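Local coordinates for protein 3-dehydroquinate dehydratase (Aquifex aeolicus, PDB 2EGZ) that probably catalyses the cis-dehydration of 3-dehydroquinate to 3-dehydroshikimate through a Schiff-base intermediate, the third step of the chorismate pathway, at residues B[121-124]-B[125-128]; B[151-154]-B[155-159]. One frame throughout, in Å; residues are numbered along the deposited sequence.

Contact 1. Residues B[121-124]-B[125-128]; sequences TPPN and WIIR
Pro123 O takes two backbone N-H groups of the first helical turn: a well-aligned one from Ile127 N at 3.2 Å, lying in the carbonyl plane, and a weak one from Ile126 N at 3.0 Å, whose angle at the hydrogen is only 132°. Pro123 occupies the N-cap position, and its carbonyl is the first acceptor of the helix. The next bond of the same i to i+4 series runs from Arg128 N to Asn124 O at 2.9 Å, nearly straight (170°). The same Asn124 O lies over one face of the Arg128 guanidinium, close to its centre. A bend at chi3 (-69°) turns the arginine chain back over the start of the helix, bringing NH1 to 3.5 Å from Asn124 CB. One water, in the guanidinium plane at its edge, accepts from both Asn124 ND2 (3.0 Å) and Arg128 NH1, while Gln162 OE1 is a further partner of NH1, and Asn124 OD1 accepts from Arg155 NH2. With alanine replacing Arg128, the water would probably lose one of its donors, Gln162 OE1 this partner, and Asn124 O the guanidinium lying over it, though not its backbone bond. The apolar side is built by the prolines: Pro122 CB meets Ile126 CG2 at 3.7 Å, the two side chains crossing at about a right angle, whereas Pro123 and Ile126 run side by side. Pro123 CB approaches the Trp125 ring obliquely, 3.8 Å from CD1, and Ile126 CG1 covers one face of the indole. Pro122, Pro123 and Ile126 also pack on Ser35 of the second subunit. Within the chain, this loop-to-helix junction follows strand 110-117 and opens helix 124-136; Thr121, Pro122 and Ile127 rest on strand 140-146, while Asn124, Ile127 and Arg128 touch Ile159 of helix 150-160.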
loop_
_atom_site.group_PDB
_atom_site.type_symbol
_atom_site.label_atom_id
_atom_site.label_comp_id
_atom_site.label_asym_id
_atom_site.label_seq_id
_atom_site.Cartn_x
_atom_site.Cartn_y
_atom_site.Cartn_z
ATOM N N THR B 121 -13.248 7.034 2.957
ATOM C CA THR B 121 -13.793 6.378 1.777
ATOM C C THR B 121 -13.137 7.116 0.616
ATOM O O THR B 121 -13.432 8.285 0.361
ATOM C CB THR B 121 -15.321 6.535 1.708
ATOM O OG1 THR B 121 -15.902 5.930 2.871
ATOM C CG2 THR B 121 -15.877 5.862 0.451
ATOM N N PRO B 122 -12.231 6.440 -0.104
ATOM C CA PRO B 122 -11.528 7.058 -1.231
ATOM C C PRO B 122 -12.410 7.517 -2.384
ATOM O O PRO B 122 -13.571 7.108 -2.498
ATOM C CB PRO B 122 -10.527 5.979 -1.641
ATOM C CG PRO B 122 -11.258 4.706 -1.319
ATOM C CD PRO B 122 -11.884 5.011 0.022
ATOM N N PRO B 123 -11.871 8.399 -3.243
ATOM C CA PRO B 123 -12.580 8.939 -4.407
ATOM C C PRO B 123 -13.146 7.820 -5.270
ATOM O O PRO B 123 -12.653 6.696 -5.244
ATOM C CB PRO B 123 -11.494 9.732 -5.127
ATOM C CG PRO B 123 -10.683 10.255 -3.991
ATOM C CD PRO B 123 -10.547 9.036 -3.107
ATOM N N ASN B 124 -14.175 8.138 -6.046
ATOM C CA ASN B 124 -14.814 7.137 -6.885
ATOM C C ASN B 124 -13.894 6.358 -7.807
ATOM O O ASN B 124 -14.051 5.147 -7.930
ATOM C CB ASN B 124 -15.940 7.770 -7.703
ATOM C CG ASN B 124 -17.001 8.400 -6.827
ATOM O OD1 ASN B 124 -17.131 8.059 -5.649
ATOM N ND2 ASN B 124 -17.776 9.313 -7.397
ATOM N N TRP B 125 -12.932 7.025 -8.444
ATOM C CA TRP B 125 -12.053 6.315 -9.367
ATOM C C TRP B 125 -11.259 5.209 -8.682
ATOM O O TRP B 125 -10.941 4.193 -9.306
ATOM C CB TRP B 125 -11.103 7.280 -10.096
ATOM C CG TRP B 125 -10.033 7.883 -9.248
ATOM C CD1 TRP B 125 -10.099 9.053 -8.549
ATOM C CD2 TRP B 125 -8.724 7.348 -9.016
ATOM N NE1 TRP B 125 -8.908 9.283 -7.900
ATOM C CE2 TRP B 125 -8.047 8.254 -8.171
ATOM C CE3 TRP B 125 -8.056 6.193 -9.447
ATOM C CZ2 TRP B 125 -6.730 8.038 -7.740
ATOM C CZ3 TRP B 125 -6.745 5.977 -9.019
ATOM C CH2 TRP B 125 -6.098 6.900 -8.174
ATOM N N ILE B 126 -10.943 5.402 -7.405
ATOM C CA ILE B 126 -10.213 4.397 -6.641
ATOM C C ILE B 126 -11.148 3.228 -6.331
ATOM O O ILE B 126 -10.759 2.067 -6.440
ATOM C CB ILE B 126 -9.662 4.992 -5.326
ATOM C CG1 ILE B 126 -8.522 5.962 -5.651
ATOM C CG2 ILE B 126 -9.176 3.881 -4.402
ATOM C CD1 ILE B 126 -7.875 6.601 -4.434
ATOM N N ILE B 127 -12.385 3.536 -5.950
ATOM C CA ILE B 127 -13.357 2.486 -5.667
ATOM C C ILE B 127 -13.516 1.604 -6.906
ATOM O O ILE B 127 -13.460 0.375 -6.824
ATOM C CB ILE B 127 -14.737 3.084 -5.301
ATOM C CG1 ILE B 127 -14.637 3.808 -3.959
ATOM C CG2 ILE B 127 -15.802 1.982 -5.266
ATOM C CD1 ILE B 127 -15.881 4.570 -3.560
ATOM N N ARG B 128 -13.699 2.237 -8.060
ATOM C CA ARG B 128 -13.871 1.496 -9.303
ATOM C C ARG B 128 -12.627 0.715 -9.716
ATOM O O ARG B 128 -12.734 -0.396 -10.231
ATOM C CB ARG B 128 -14.289 2.442 -10.437
ATOM C CG ARG B 128 -15.696 3.009 -10.283
ATOM C CD ARG B 128 -16.124 3.759 -11.543
ATOM N NE ARG B 128 -15.354 4.984 -11.723
ATOM C CZ ARG B 128 -15.768 6.191 -11.351
ATOM N NH1 ARG B 128 -16.957 6.351 -10.781
ATOM N NH2 ARG B 128 -14.980 7.239 -11.541
HETATM O O HOH W 1 -17.444 9.461 -10.377
#

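Contact 2. Residues B[151-154]-B[155-159]; sequences EDVA and RLLCI
Arg155 reaches back along its helix toward Asp152, and its side chain can be traced atom by atom. CB sits 3.2 Å from Glu151 O, the same carbonyl that accepts Arg155 N at 2.9 Å. From there CG leaves opposite the backbone N (chi1 -168°), and after an extended chi2 the chain bends at chi3 (61°), which places NE 4.0 Å from Asp152 OD1. At the tip NH1 makes a weak bond to that oxygen, 3.3 Å long, as part of a salt bridge. Asp152 OD1 approaches the guanidinium at its edge, near its plane, but the carboxylate is turned nearly perpendicular to it, at 80°, so the pairing is single rather than two-pronged. Other partners come from the loop and helix start at 121-124: NH1 also donates to Thr121 O, and NH2 to Asn124 OD1 and Pro122 O; Asp152 OD2 accepts from Asn148 N, just before the helix. The helix carrying this pair is the crossover of a beta-alpha-beta unit, between parallel strands 140-146 and 168-172 of the TIM barrel. Its inner side is apolar: Val153 CG1 lies 4.0 Å from Leu157 CD1, the two side chains running alongside each other. Val153 and Leu156 rest on Ser171, and Leu156 also touches Ile143 and Val145. Regular i to i+4 bonding continues with Leu157 N to Val153 O (3.1 Å) and Cys158 N to Ala154 O.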
loop_
_atom_site.group_PDB
_atom_site.type_symbol
_atom_site.label_atom_id
_atom_site.label_comp_id
_atom_site.label_asym_id
_atom_site.label_seq_id
_atom_site.Cartn_x
_atom_site.Cartn_y
_atom_site.Cartn_z
ATOM N N GLU B 151 -23.125 10.164 3.542
ATOM C CA GLU B 151 -22.870 10.345 2.113
ATOM C C GLU B 151 -21.817 9.343 1.627
ATOM O O GLU B 151 -21.896 8.845 0.504
ATOM C CB GLU B 151 -22.351 11.761 1.835
ATOM C CG GLU B 151 -22.994 12.874 2.654
ATOM C CD GLU B 151 -24.459 13.080 2.337
ATOM O OE1 GLU B 151 -24.805 13.109 1.138
ATOM O OE2 GLU B 151 -25.260 13.229 3.287
ATOM N N ASP B 152 -20.823 9.064 2.471
ATOM C CA ASP B 152 -19.752 8.125 2.119
ATOM C C ASP B 152 -20.294 6.713 1.932
ATOM O O ASP B 152 -19.769 5.938 1.131
ATOM C CB ASP B 152 -18.666 8.078 3.207
ATOM C CG ASP B 152 -17.687 9.235 3.125
ATOM O OD1 ASP B 152 -17.572 9.861 2.047
ATOM O OD2 ASP B 152 -17.009 9.498 4.143
ATOM N N VAL B 153 -21.332 6.377 2.690
ATOM C CA VAL B 153 -21.938 5.050 2.605
ATOM C C VAL B 153 -22.706 4.945 1.298
ATOM O O VAL B 153 -22.508 4.015 0.523
ATOM C CB VAL B 153 -22.916 4.807 3.774
ATOM C CG1 VAL B 153 -23.465 3.382 3.710
ATOM C CG2 VAL B 153 -22.210 5.052 5.096
ATOM N N ALA B 154 -23.576 5.919 1.053
ATOM C CA ALA B 154 -24.370 5.940 -0.164
ATOM C C ALA B 154 -23.458 5.891 -1.389
ATOM O O ALA B 154 -23.727 5.164 -2.347
ATOM C CB ALA B 154 -25.234 7.205 -0.191
ATOM N N ARG B 155 -22.370 6.658 -1.343
ATOM C CA ARG B 155 -21.423 6.728 -2.453
ATOM C C ARG B 155 -20.753 5.385 -2.736
ATOM O O ARG B 155 -20.706 4.939 -3.883
ATOM C CB ARG B 155 -20.369 7.807 -2.163
ATOM C CG ARG B 155 -19.494 8.180 -3.355
ATOM C CD ARG B 155 -18.830 9.538 -3.130
ATOM N NE ARG B 155 -17.963 9.552 -1.952
ATOM C CZ ARG B 155 -16.751 9.004 -1.901
ATOM N NH1 ARG B 155 -16.040 9.068 -0.782
ATOM N NH2 ARG B 155 -16.249 8.390 -2.966
ATOM N N LEU B 156 -20.238 4.736 -1.698
ATOM C CA LEU B 156 -19.590 3.440 -1.880
ATOM C C LEU B 156 -20.553 2.450 -2.527
ATOM O O LEU B 156 -20.198 1.747 -3.477
ATOM C CB LEU B 156 -19.126 2.864 -0.535
ATOM C CG LEU B 156 -18.609 1.415 -0.599
ATOM C CD1 LEU B 156 -17.348 1.366 -1.458
ATOM C CD2 LEU B 156 -18.325 0.885 0.806
ATOM N N LEU B 157 -21.777 2.398 -2.014
ATOM C CA LEU B 157 -22.768 1.462 -2.540
ATOM C C LEU B 157 -23.177 1.769 -3.972
ATOM O O LEU B 157 -23.247 0.870 -4.815
ATOM C CB LEU B 157 -24.001 1.446 -1.633
ATOM C CG LEU B 157 -23.731 0.945 -0.210
ATOM C CD1 LEU B 157 -24.934 1.209 0.680
ATOM C CD2 LEU B 157 -23.410 -0.545 -0.246
ATOM N N CYS B 158 -23.435 3.038 -4.256
ATOM C CA CYS B 158 -23.846 3.432 -5.596
ATOM C C CYS B 158 -22.760 3.309 -6.658
ATOM O O CYS B 158 -23.027 2.872 -7.781
ATOM C CB CYS B 158 -24.384 4.858 -5.570
ATOM S SG CYS B 158 -25.905 4.964 -4.619
ATOM N N ILE B 159 -21.538 3.692 -6.309
ATOM C CA ILE B 159 -20.442 3.619 -7.263
ATOM C C ILE B 159 -20.079 2.170 -7.581
ATOM O O ILE B 159 -19.648 1.856 -8.694
ATOM C CB ILE B 159 -19.205 4.365 -6.721
ATOM C CG1 ILE B 159 -19.520 5.858 -6.601
ATOM C CG2 ILE B 159 -18.002 4.141 -7.630
ATOM C CD1 ILE B 159 -19.873 6.532 -7.907
#

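Overall arrangement
Both contacts are local and partly buried, about 10 Å apart between centres on the outer layer of the barrel, yet their chemistry differs with position. Contact 1 is a helix beginning, where proline rings lead into the helix and Pro123 O starts its i to i+4 bonding, and part of the surface meets the second subunit. Contact 2 runs along most of helix 150-160, with i to i+4 bonds from Arg155 to Ile159, and is untouched by the other chain of the assembly. They meet directly: Arg155 NH2 lies 2.8 Å from Asn124 OD1, a probable hydrogen bond, joining helix 150-160 to the start of helix 124-136. Both also share strand 140-146 as their apolar floor, the strand that carries the Schiff-base lysine, Lys142.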